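Local coordinates for carbohydrate kinase (PDB 2NWH), which probably transfers a phosphoryl group from ATP to a hydroxyl of a sugar or related substrate, as other kinases of the pfkB (ribokinase) family do, at residues D15-E21 and Y95-R101; N44-L49 and D255-S259; L9-H13 and I59-G63; V247-G252 and A282-V286. All blocks are in the same frame, centred on the assembly; numbering follows the deposited sequence. Where two conformers were deposited one is given.

Interaction 1: residues D15-E21 and Y95-R101; sequences DRRGMIE and YTAILER. With CA (calcium ion), chain C.
Asp15 to Ile20 and Tyr95 to Leu99 are neighbouring parallel strands of the small four-stranded sheet that in ribokinase-family enzymes forms a lid over the sugar pocket, a role it probably has here too. The backbone of the first strand reaches the second at Arg16, Gly18 and Ile20: Arg16 N to Tyr95 O (2.8 Å), Gly18 N to Ala97 O and Ile20 N to Leu99 O, with Ala97 N to Arg16 O and Leu99 N to Gly18 O (2.8 Å) returning the bonds. Asp15 and Tyr95 both place CG anti to the backbone N (chi1 180° and 173°), which sets carboxylate and ring alongside each other, their planes 56° apart. On the same face Leu99 slips between two longer chains, its CD2 lying 3.9 Å from Met19 CE and at the edge of the Arg17 guanidinium, though the approach to Arg17 NE is too short to be trusted in detail. On the face of Arg16 and Thr96, a water joins Arg16 NH1 (2.8 Å) to Thr96 OG1 (2.6 Å), while Arg16 NE forms a salt bridge with Glu36. Past the last bond, the Arg101 guanidinium has Glu21 O over one face, without a hydrogen bond. The Glu21 carboxylate holds a calcium ion with both oxygens, OE2 at 2.4 Å and OE1 at 2.7 Å; two waters also coordinate the ion. Within the sheet, strand 32-39 flanks 13-20 and sends Trp34 against Arg16, Thr96 and Ile98, whereas strand 105-111 borders 94-99, with Ala108 against Tyr95 and Ala97.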
loop_
_atom_site.group_PDB
_atom_site.type_symbol
_atom_site.label_atom_id
_atom_site.label_comp_id
_atom_site.label_asym_id
_atom_site.label_seq_id
_atom_site.Cartn_x
_atom_site.Cartn_y
_atom_site.Cartn_z
ATOM N N ASP A 15 -9.543 11.707 0.157
ATOM C CA ASP A 15 -8.480 12.626 0.477
ATOM C C ASP A 15 -8.916 13.988 -0.039
ATOM O O ASP A 15 -9.052 14.184 -1.248
ATOM C CB ASP A 15 -7.182 12.175 -0.191
ATOM C CG ASP A 15 -6.015 13.094 0.087
ATOM O OD1 ASP A 15 -6.139 14.341 -0.065
ATOM O OD2 ASP A 15 -4.946 12.563 0.422
ATOM N N ARG A 16 -9.126 14.915 0.891
ATOM C CA ARG A 16 -9.601 16.256 0.561
ATOM C C ARG A 16 -8.506 17.261 0.942
ATOM O O ARG A 16 -8.052 17.315 2.103
ATOM C CB ARG A 16 -10.930 16.547 1.318
ATOM C CG ARG A 16 -12.056 15.512 0.961
ATOM C CD ARG A 16 -13.453 15.916 1.494
ATOM N NE ARG A 16 -13.915 17.119 0.806
ATOM C CZ ARG A 16 -13.993 18.328 1.367
ATOM N NH1 ARG A 16 -13.658 18.501 2.642
ATOM N NH2 ARG A 16 -14.377 19.380 0.638
ATOM N N ARG A 17 -8.108 18.066 -0.025
ATOM C CA ARG A 17 -7.018 18.996 0.166
ATOM C C ARG A 17 -7.526 20.400 -0.173
ATOM O O ARG A 17 -7.979 20.656 -1.288
ATOM C CB ARG A 17 -5.867 18.562 -0.736
ATOM C CG ARG A 17 -4.509 19.249 -0.540
ATOM C CD ARG A 17 -3.463 18.439 -1.358
ATOM N NE ARG A 17 -2.083 18.895 -1.168
ATOM C CZ ARG A 17 -1.006 18.251 -1.616
ATOM N NH1 ARG A 17 -1.131 17.118 -2.307
ATOM N NH2 ARG A 17 0.204 18.757 -1.392
ATOM N N GLY A 18 -7.484 21.288 0.819
ATOM C CA GLY A 18 -7.909 22.666 0.655
ATOM C C GLY A 18 -6.682 23.571 0.649
ATOM O O GLY A 18 -5.833 23.483 1.546
ATOM N N MET A 19 -6.548 24.404 -0.376
ATOM C CA MET A 19 -5.403 25.260 -0.463
ATOM C C MET A 19 -5.855 26.696 -0.381
ATOM O O MET A 19 -6.787 27.097 -1.058
ATOM C CB MET A 19 -4.643 25.038 -1.787
ATOM C CG MET A 19 -3.447 26.003 -1.978
ATOM S SD MET A 19 -2.332 25.492 -3.369
ATOM C CE MET A 19 -1.398 24.287 -2.432
ATOM N N ILE A 20 -5.185 27.451 0.470
ATOM C CA ILE A 20 -5.374 28.878 0.612
ATOM C C ILE A 20 -4.900 29.612 -0.657
ATOM O O ILE A 20 -3.823 29.323 -1.221
ATOM C CB ILE A 20 -4.647 29.395 1.853
ATOM C CG1 ILE A 20 -5.229 28.714 3.137
ATOM C CG2 ILE A 20 -4.716 30.939 1.897
ATOM C CD1 ILE A 20 -4.306 28.876 4.419
ATOM N N GLU A 21 -5.719 30.574 -1.087
ATOM C CA GLU A 21 -5.502 31.268 -2.360
ATOM C C GLU A 21 -4.649 32.517 -2.254
ATOM O O GLU A 21 -4.173 33.006 -3.264
ATOM C CB GLU A 21 -6.836 31.604 -3.004
ATOM C CG GLU A 21 -7.612 30.411 -3.413
ATOM C CD GLU A 21 -9.098 30.756 -3.706
ATOM O OE1 GLU A 21 -9.508 31.934 -3.583
ATOM O OE2 GLU A 21 -9.845 29.816 -4.063
ATOM N N TYR A 95 -9.326 11.868 4.979
ATOM C CA TYR A 95 -8.153 12.633 5.371
ATOM C C TYR A 95 -8.355 14.064 4.775
ATOM O O TYR A 95 -8.491 14.227 3.569
ATOM C CB TYR A 95 -6.874 11.954 4.805
ATOM C CG TYR A 95 -5.633 12.759 5.024
ATOM C CD1 TYR A 95 -4.933 12.695 6.250
ATOM C CD2 TYR A 95 -5.160 13.613 4.028
ATOM C CE1 TYR A 95 -3.807 13.458 6.484
ATOM C CE2 TYR A 95 -4.036 14.389 4.253
ATOM C CZ TYR A 95 -3.357 14.289 5.471
ATOM O OH TYR A 95 -2.244 15.076 5.636
ATOM N N THR A 96 -8.400 15.082 5.627
ATOM C CA THR A 96 -8.663 16.459 5.178
ATOM C C THR A 96 -7.485 17.336 5.569
ATOM O O THR A 96 -7.156 17.401 6.734
ATOM C CB THR A 96 -9.934 16.966 5.863
ATOM O OG1 THR A 96 -11.018 16.067 5.568
ATOM C CG2 THR A 96 -10.255 18.424 5.420
ATOM N N ALA A 97 -6.810 17.958 4.594
ATOM C CA ALA A 97 -5.670 18.823 4.881
ATOM C C ALA A 97 -5.984 20.246 4.438
ATOM O O ALA A 97 -6.633 20.479 3.380
ATOM C CB ALA A 97 -4.417 18.317 4.138
ATOM N N ILE A 98 -5.490 21.200 5.196
ATOM C CA ILE A 98 -5.528 22.573 4.718
ATOM C C ILE A 98 -4.067 23.032 4.537
ATOM O O ILE A 98 -3.262 22.929 5.467
ATOM C CB ILE A 98 -6.332 23.443 5.682
ATOM C CG1 ILE A 98 -7.825 22.992 5.721
ATOM C CG2 ILE A 98 -6.093 24.941 5.380
ATOM C CD1 ILE A 98 -8.663 23.806 6.697
ATOM N N LEU A 99 -3.745 23.516 3.345
ATOM C CA LEU A 99 -2.383 23.946 2.957
ATOM C C LEU A 99 -2.349 25.437 2.649
ATOM O O LEU A 99 -3.347 26.031 2.178
ATOM C CB LEU A 99 -1.927 23.218 1.690
ATOM C CG LEU A 99 -1.484 21.750 1.650
ATOM C CD1 LEU A 99 -2.564 20.853 2.131
ATOM C CD2 LEU A 99 -1.132 21.457 0.174
ATOM N N GLU A 100 -1.198 26.036 2.920
ATOM C CA GLU A 100 -0.903 27.410 2.507
ATOM C C GLU A 100 -0.785 27.438 0.990
ATOM O O GLU A 100 -0.667 26.388 0.357
ATOM C CB GLU A 100 0.413 27.848 3.163
ATOM C CG GLU A 100 0.268 27.924 4.702
ATOM C CD GLU A 100 1.393 28.703 5.343
ATOM O OE1 GLU A 100 2.337 28.030 5.807
ATOM O OE2 GLU A 100 1.329 29.962 5.381
ATOM N N ARG A 101 -0.801 28.631 0.402
ATOM C CA ARG A 101 -0.673 28.780 -1.057
ATOM C C ARG A 101 0.650 28.203 -1.597
ATOM O O ARG A 101 0.744 27.808 -2.780
ATOM C CB ARG A 101 -0.739 30.277 -1.415
ATOM C CG ARG A 101 -1.103 30.526 -2.846
ATOM C CD ARG A 101 -0.909 31.992 -3.181
ATOM N NE ARG A 101 -1.295 32.281 -4.551
ATOM C CZ ARG A 101 -1.157 33.468 -5.141
ATOM N NH1 ARG A 101 -0.670 34.497 -4.464
ATOM N NH2 ARG A 101 -1.565 33.627 -6.404
HETATM CA CA CA C . -11.824 31.029 -4.602
HETATM O O HOH W 1 -13.419 16.849 4.874
HETATM O O HOH W 2 -12.843 30.430 -2.471
HETATM O O HOH W 3 -11.126 29.297 -6.268
#

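Interaction 2: residues N44-L49 and D255-S259; sequences NAARNL and DAMAS
Ala45 and Asp255 bring their CA atoms within 4.8 Å where the two helical segments cross at -48°, their axes 8.7 Å apart at closest approach. Asn48 carries most of the polar traffic. Its ND2 donates to Asp255 OD2 (3.1 Å), meeting that oxygen on its anti side and somewhat out of the carboxylate plane, and a second, weak bond runs from the same nitrogen to Asp255 O (3.3 Å). The amide and carboxylate planes are only 28° apart although the two side chains cross at about a right angle. Asp255 takes the crowded position, CG between its own backbone N and carbonyl carbon (chi1 49°), which brings the carboxylate to Asn48. Its CB meets Asn44 CB at 3.7 Å, and a water linking Asn44 ND2 (3.0 Å) to Asp255 OD1 (2.9 Å) extends the bridge, so each carboxylate oxygen has a partner connected with helix 41-51. Asn44 OD1 in turn accepts from Arg47 NH2, a donor lying above the carbonyl plane. One turn further on, Ser259 packs against CB of Ala45 and Asn48, and Leu49 CD2 comes to 3.5 Å from Ser259 O. Asp255 ends a Gly-Ala-Gly-Asp sequence characteristic of pfkB kinases; in relatives the equivalent aspartate acts as the catalytic base, a role Asp255 probably shares. Helix 41-51 rests on the central sheet, Ala45 and Leu49 touching Leu139 of strand 137-141 and Ala46 touching Val8 of strand 5-9, while Ser293 and Leu296 of a nearby loop close over Asn48.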
loop_
_atom_site.group_PDB
_atom_site.type_symbol
_atom_site.label_atom_id
_atom_site.label_comp_id
_atom_site.label_asym_id
_atom_site.label_seq_id
_atom_site.Cartn_x
_atom_site.Cartn_y
_atom_site.Cartn_z
ATOM N N ASN A 44 -4.705 2.280 -2.948
ATOM C CA ASN A 44 -3.690 2.774 -3.908
ATOM C C ASN A 44 -2.927 1.568 -4.498
ATOM O O ASN A 44 -2.682 1.494 -5.724
ATOM C CB ASN A 44 -2.758 3.775 -3.214
ATOM C CG ASN A 44 -3.421 5.136 -2.979
ATOM O OD1 ASN A 44 -4.446 5.425 -3.548
ATOM N ND2 ASN A 44 -2.857 5.935 -2.098
ATOM N N ALA A 45 -2.599 0.593 -3.641
ATOM C CA ALA A 45 -1.914 -0.604 -4.150
ATOM C C ALA A 45 -2.840 -1.375 -5.106
ATOM O O ALA A 45 -2.387 -1.926 -6.118
ATOM C CB ALA A 45 -1.422 -1.479 -2.973
ATOM N N ALA A 46 -4.152 -1.417 -4.800
ATOM C CA ALA A 46 -5.115 -2.144 -5.648
ATOM C C ALA A 46 -5.126 -1.529 -7.024
ATOM O O ALA A 46 -5.069 -2.264 -8.010
ATOM C CB ALA A 46 -6.545 -2.088 -5.067
ATOM N N ARG A 47 -5.259 -0.206 -7.091
ATOM C CA ARG A 47 -5.210 0.495 -8.376
ATOM C C ARG A 47 -3.925 0.176 -9.078
ATOM O O ARG A 47 -3.942 -0.080 -10.288
ATOM C CB ARG A 47 -5.347 2.011 -8.163
ATOM C CG ARG A 47 -6.788 2.401 -7.738
ATOM C CD ARG A 47 -6.993 3.887 -7.918
ATOM N NE ARG A 47 -6.159 4.712 -7.026
ATOM C CZ ARG A 47 -6.303 6.028 -6.861
ATOM N NH1 ARG A 47 -7.190 6.681 -7.613
ATOM N NH2 ARG A 47 -5.506 6.698 -6.011
ATOM N N ASN A 48 -2.816 0.201 -8.353
ATOM C CA ASN A 48 -1.515 -0.035 -9.013
ATOM C C ASN A 48 -1.434 -1.419 -9.608
ATOM O O ASN A 48 -0.951 -1.583 -10.734
ATOM C CB ASN A 48 -0.331 0.181 -8.061
ATOM C CG ASN A 48 -0.196 1.637 -7.621
ATOM O OD1 ASN A 48 -0.794 2.518 -8.217
ATOM N ND2 ASN A 48 0.596 1.881 -6.576
ATOM N N LEU A 49 -1.873 -2.429 -8.847
ATOM C CA LEU A 49 -1.862 -3.796 -9.343
ATOM C C LEU A 49 -2.730 -3.958 -10.566
ATOM O O LEU A 49 -2.364 -4.681 -11.505
ATOM C CB LEU A 49 -2.290 -4.781 -8.226
ATOM C CG LEU A 49 -1.196 -4.888 -7.162
ATOM C CD1 LEU A 49 -1.786 -5.372 -5.789
ATOM C CD2 LEU A 49 -0.017 -5.748 -7.668
ATOM N N ASP A 255 2.982 2.509 -1.893
ATOM C CA ASP A 255 2.073 1.765 -2.755
ATOM C C ASP A 255 2.744 1.231 -4.013
ATOM O O ASP A 255 2.410 0.131 -4.488
ATOM C CB ASP A 255 0.794 2.588 -3.122
ATOM C CG ASP A 255 1.085 4.045 -3.635
ATOM O OD1 ASP A 255 1.638 4.851 -2.858
ATOM O OD2 ASP A 255 0.701 4.411 -4.783
ATOM N N ALA A 256 3.633 2.041 -4.589
ATOM C CA ALA A 256 4.165 1.748 -5.881
ATOM C C ALA A 256 5.226 0.644 -5.760
ATOM O O ALA A 256 5.220 -0.290 -6.523
ATOM C CB ALA A 256 4.728 3.050 -6.544
ATOM N N MET A 257 6.149 0.769 -4.818
ATOM C CA MET A 257 7.142 -0.264 -4.551
ATOM C C MET A 257 6.431 -1.623 -4.325
ATOM O O MET A 257 6.731 -2.657 -4.975
ATOM C CB MET A 257 7.935 0.173 -3.309
ATOM C CG MET A 257 8.768 -0.898 -2.603
ATOM S SD MET A 257 10.263 -1.319 -3.512
ATOM C CE MET A 257 9.872 -2.984 -3.972
ATOM N N ALA A 258 5.463 -1.603 -3.409
ATOM C CA ALA A 258 4.713 -2.821 -3.046
ATOM C C ALA A 258 4.098 -3.421 -4.292
ATOM O O ALA A 258 4.276 -4.618 -4.580
ATOM C CB ALA A 258 3.608 -2.504 -1.986
ATOM N N SER A 259 3.396 -2.575 -5.061
ATOM C CA SER A 259 2.704 -3.062 -6.230
ATOM C C SER A 259 3.651 -3.672 -7.233
ATOM O O SER A 259 3.328 -4.701 -7.792
ATOM C CB SER A 259 1.936 -1.926 -6.867
ATOM O OG SER A 259 1.115 -1.386 -5.825
HETATM O O HOH W 4 -0.298 5.017 -0.737
#

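Interaction 3: residues L9-H13 and I59-G63; sequences LGGAH and IAPRG
The Arg62 guanidinium presents its edge to Ala12: a water lies in its plane at that edge, and Ala12 CB stands 4.4 Å from Arg62 NH2. The water donates to both Ala12 O (2.9 Å) and Pro61 O (2.7 Å), bridging the two chains where they diverge; its distance to Arg62 NE, 2.5 Å, is unusually short and should be read with caution. Arg62 bends at both chi2 (71°) and chi3 (51°), which brings NE and NH2 to the Ala12 side, and NH1 forms a salt bridge with Asp82, a second hold on the group. Earlier along the pair, Leu9 and Ile59 lie side by side on one face, Leu9 CD2 4.0 Å from Ile59 CD1, and Gly10 N makes a weak bond to Ile59 O (3.4 Å). Regular pairing ends there, and the CA atoms of Gly10 and Ala60 are already farther apart, at 5.5 Å. Ala60 CB wedges in beyond, 3.7 Å from Ala12 CB and close to Gly10 O, a buried carbonyl oxygen that has no polar partner in the model. Parallel strands 5-9 and 55-63 are adjacent in the central sheet and joined through helix 41-51, a beta-alpha-beta crossover enlarged by lid strands, as in the Rossmann-like fold of the ribokinase family.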
loop_
_atom_site.group_PDB
_atom_site.type_symbol
_atom_site.label_atom_id
_atom_site.label_comp_id
_atom_site.label_asym_id
_atom_site.label_seq_id
_atom_site.Cartn_x
_atom_site.Cartn_y
_atom_site.Cartn_z
ATOM N N LEU A 9 -7.833 -6.286 1.036
ATOM C CA LEU A 9 -8.673 -5.965 2.195
ATOM C C LEU A 9 -7.951 -4.894 3.016
ATOM O O LEU A 9 -6.900 -5.143 3.610
ATOM C CB LEU A 9 -8.952 -7.224 3.025
ATOM C CG LEU A 9 -9.556 -8.347 2.202
ATOM C CD1 LEU A 9 -8.481 -9.387 1.867
ATOM C CD2 LEU A 9 -10.664 -9.021 3.058
ATOM N N GLY A 10 -8.500 -3.692 3.039
ATOM C CA GLY A 10 -7.746 -2.575 3.564
ATOM C C GLY A 10 -8.514 -1.282 3.473
ATOM O O GLY A 10 -9.737 -1.288 3.403
ATOM N N GLY A 11 -7.773 -0.187 3.504
ATOM C CA GLY A 11 -8.360 1.112 3.556
ATOM C C GLY A 11 -8.572 1.685 2.196
ATOM O O GLY A 11 -7.844 1.392 1.223
ATOM N N ALA A 12 -9.596 2.522 2.133
ATOM C CA ALA A 12 -9.932 3.242 0.947
ATOM C C ALA A 12 -10.662 4.450 1.498
ATOM O O ALA A 12 -11.725 4.325 2.066
ATOM C CB ALA A 12 -10.829 2.379 0.013
ATOM N N HIS A 13 -10.048 5.631 1.398
ATOM C CA HIS A 13 -10.622 6.834 2.050
ATOM C C HIS A 13 -10.700 7.957 1.006
ATOM O O HIS A 13 -10.099 7.866 -0.060
ATOM C CB HIS A 13 -9.796 7.282 3.302
ATOM C CG HIS A 13 -8.332 7.593 3.058
ATOM N ND1 HIS A 13 -7.879 8.722 2.406
ATOM C CD2 HIS A 13 -7.221 6.957 3.490
ATOM C CE1 HIS A 13 -6.555 8.742 2.401
ATOM N NE2 HIS A 13 -6.130 7.682 3.060
ATOM N N ILE A 59 -12.099 -5.017 -0.878
ATOM C CA ILE A 59 -13.144 -4.936 0.139
ATOM C C ILE A 59 -12.636 -3.928 1.183
ATOM O O ILE A 59 -11.622 -4.187 1.882
ATOM C CB ILE A 59 -13.352 -6.291 0.815
ATOM C CG1 ILE A 59 -13.793 -7.348 -0.193
ATOM C CG2 ILE A 59 -14.502 -6.202 1.932
ATOM C CD1 ILE A 59 -13.728 -8.813 0.436
ATOM N N ALA A 60 -13.296 -2.758 1.224
ATOM C CA ALA A 60 -12.998 -1.741 2.231
ATOM C C ALA A 60 -14.279 -1.279 2.935
ATOM O O ALA A 60 -15.324 -1.139 2.272
ATOM C CB ALA A 60 -12.330 -0.573 1.585
ATOM N N PRO A 61 -14.202 -0.987 4.243
ATOM C CA PRO A 61 -15.359 -0.375 4.945
ATOM C C PRO A 61 -15.711 0.906 4.207
ATOM O O PRO A 61 -14.813 1.648 3.764
ATOM C CB PRO A 61 -14.820 -0.090 6.345
ATOM C CG PRO A 61 -13.790 -1.208 6.572
ATOM C CD PRO A 61 -13.067 -1.179 5.177
ATOM N N ARG A 62 -16.997 1.126 3.981
ATOM C CA ARG A 62 -17.443 2.236 3.146
ATOM C C ARG A 62 -18.695 2.836 3.797
ATOM O O ARG A 62 -19.539 2.109 4.301
ATOM C CB ARG A 62 -17.808 1.710 1.772
ATOM C CG ARG A 62 -18.358 2.701 0.779
ATOM C CD ARG A 62 -17.287 3.716 0.260
ATOM N NE ARG A 62 -16.068 3.006 -0.218
ATOM C CZ ARG A 62 -15.969 2.316 -1.360
ATOM N NH1 ARG A 62 -16.981 2.223 -2.227
ATOM N NH2 ARG A 62 -14.828 1.690 -1.638
ATOM N N GLY A 63 -18.838 4.149 3.714
ATOM C CA GLY A 63 -20.074 4.811 4.158
ATOM C C GLY A 63 -21.199 4.859 3.123
ATOM O O GLY A 63 -20.994 4.548 1.956
HETATM O O HOH W 5 -14.158 2.910 1.466
#

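Interaction 4: residues V247-G252 and A282-V286; sequences VKDVTG and AAITV. With NA (sodium ion), chain E.
Apolar contacts between Val247 to Gly252 and the end of helix 271-286 centre on Ala283, whose CB sits 3.7 Å from Val247 CG2 and farther from Val250 CG1. Other methyl groups of the helix pack against oxygens of the loop: Val286 spreads its two, CG1 near Thr251 O and CG2 3.8 Å from Asp249 OD2, and Ala282 CB lies against Val250 O, a buried oxygen without a polar partner, in an approach unusually close and doubtful in detail. No direct hydrogen bond crosses the contact; instead a water donates to both Asp249 O and Ala283 O (2.9 Å each). Inside the loop, Thr251 N bonds to Asp249 OD1 (3.1 Å) from above the carboxylate plane, making an Asx turn. Metal coordination belongs to the loop as well: sodium is held by both carboxylate oxygens of Asp249, OD1 at 2.3 Å, and by Thr251 through O (2.4 Å) and OG1, which also bonds to Gly224 O. With CG anti to the backbone N (chi1 -166°), Asp249 places its carboxylate against the ion. The negative carboxylate probably offsets the ion's charge, and while loop atoms provide all four protein ligands, the helix supplies an apolar wall beside them.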
loop_
_atom_site.group_PDB
_atom_site.type_symbol
_atom_site.label_atom_id
_atom_site.label_comp_id
_atom_site.label_asym_id
_atom_site.label_seq_id
_atom_site.Cartn_x
_atom_site.Cartn_y
_atom_site.Cartn_z
ATOM N N VAL A 247 18.635 6.169 -11.956
ATOM C CA VAL A 247 17.605 6.893 -11.216
ATOM C C VAL A 247 17.996 7.001 -9.727
ATOM O O VAL A 247 18.373 5.991 -9.086
ATOM C CB VAL A 247 16.165 6.319 -11.479
ATOM C CG1 VAL A 247 16.043 4.846 -11.039
ATOM C CG2 VAL A 247 15.082 7.200 -10.827
ATOM N N LYS A 248 17.943 8.241 -9.222
ATOM C CA LYS A 248 18.433 8.606 -7.885
ATOM C C LYS A 248 17.377 8.545 -6.780
ATOM O O LYS A 248 17.687 8.811 -5.616
ATOM C CB LYS A 248 19.051 10.011 -7.902
ATOM C CG LYS A 248 19.987 10.278 -9.054
ATOM C CD LYS A 248 21.209 9.380 -9.010
ATOM C CE LYS A 248 22.329 9.916 -9.939
ATOM N NZ LYS A 248 21.835 10.293 -11.306
ATOM N N ASP A 249 16.135 8.232 -7.147
ATOM C CA ASP A 249 15.056 8.014 -6.173
ATOM C C ASP A 249 14.174 6.889 -6.671
ATOM O O ASP A 249 13.557 6.996 -7.734
ATOM C CB ASP A 249 14.223 9.289 -5.964
ATOM C CG ASP A 249 13.319 9.216 -4.721
ATOM O OD1 ASP A 249 13.241 8.151 -4.057
ATOM O OD2 ASP A 249 12.654 10.232 -4.401
ATOM N N VAL A 250 14.141 5.816 -5.885
ATOM C CA VAL A 250 13.370 4.608 -6.163
ATOM C C VAL A 250 12.426 4.272 -4.978
ATOM O O VAL A 250 12.067 3.107 -4.738
ATOM C CB VAL A 250 14.338 3.434 -6.470
ATOM C CG1 VAL A 250 15.133 3.716 -7.774
ATOM C CG2 VAL A 250 15.318 3.182 -5.269
ATOM N N THR A 251 12.024 5.302 -4.236
ATOM C CA THR A 251 11.114 5.113 -3.090
ATOM C C THR A 251 9.944 6.131 -3.132
ATOM O O THR A 251 10.144 7.318 -3.446
ATOM C CB THR A 251 11.872 5.226 -1.742
ATOM O OG1 THR A 251 12.439 6.546 -1.627
ATOM C CG2 THR A 251 13.002 4.187 -1.665
ATOM N N GLY A 252 8.735 5.678 -2.801
ATOM C CA GLY A 252 7.595 6.584 -2.710
ATOM C C GLY A 252 6.804 6.449 -1.434
ATOM O O GLY A 252 7.308 5.942 -0.400
ATOM N N ALA A 282 8.308 2.527 -8.123
ATOM C CA ALA A 282 8.461 3.682 -7.212
ATOM C C ALA A 282 9.040 4.936 -7.937
ATOM O O ALA A 282 8.470 6.063 -7.827
ATOM C CB ALA A 282 9.367 3.261 -6.015
ATOM N N ALA A 283 10.096 4.710 -8.717
ATOM C CA ALA A 283 10.818 5.780 -9.470
ATOM C C ALA A 283 9.871 6.484 -10.421
ATOM O O ALA A 283 9.934 7.696 -10.568
ATOM C CB ALA A 283 12.021 5.182 -10.262
ATOM N N ILE A 284 8.982 5.724 -11.064
ATOM C CA ILE A 284 8.063 6.306 -12.027
ATOM C C ILE A 284 7.192 7.333 -11.309
ATOM O O ILE A 284 6.939 8.380 -11.854
ATOM C CB ILE A 284 7.172 5.244 -12.669
ATOM C CG1 ILE A 284 7.991 4.438 -13.695
ATOM C CG2 ILE A 284 5.858 5.853 -13.320
ATOM C CD1 ILE A 284 7.267 3.099 -14.060
ATOM N N THR A 285 6.766 7.007 -10.106
ATOM C CA THR A 285 5.812 7.865 -9.337
ATOM C C THR A 285 6.480 9.104 -8.751
ATOM O O THR A 285 5.800 10.005 -8.250
ATOM C CB THR A 285 5.125 7.084 -8.186
ATOM O OG1 THR A 285 6.062 6.786 -7.128
ATOM C CG2 THR A 285 4.482 5.792 -8.727
ATOM N N VAL A 286 7.809 9.155 -8.777
ATOM C CA VAL A 286 8.513 10.285 -8.129
ATOM C C VAL A 286 9.545 10.933 -9.056
ATOM O O VAL A 286 10.330 11.772 -8.620
ATOM C CB VAL A 286 9.167 9.879 -6.788
ATOM C CG1 VAL A 286 8.103 9.440 -5.774
ATOM C CG2 VAL A 286 10.249 8.767 -7.002
HETATM NA NA NA E . 11.672 8.837 -2.494
HETATM O O HOH W 6 12.397 8.871 -9.650
#

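How the interactions relate
From the N terminus, residues 9-13 open interaction 3 and 15-21 open interaction 1 soon after; 59-63 close the first and 95-101 the second, so the two loops cross, and Tyr95 packs on His13 at the base of the lid, just past the end of central strand 5-9. Helix 41-51, lying between those openings and closings, starts interaction 2, which crosses both and waits until 255-259 to close, a span of more than 200 residues joining early and late parts of the fold. Interaction 4 closes the shortest loop, about 30 residues, from 247-252 to 282-286; it crosses interaction 2 and touches it through Ala256 against Thr285 and Ala282, but follows interactions 1 and 3 in series.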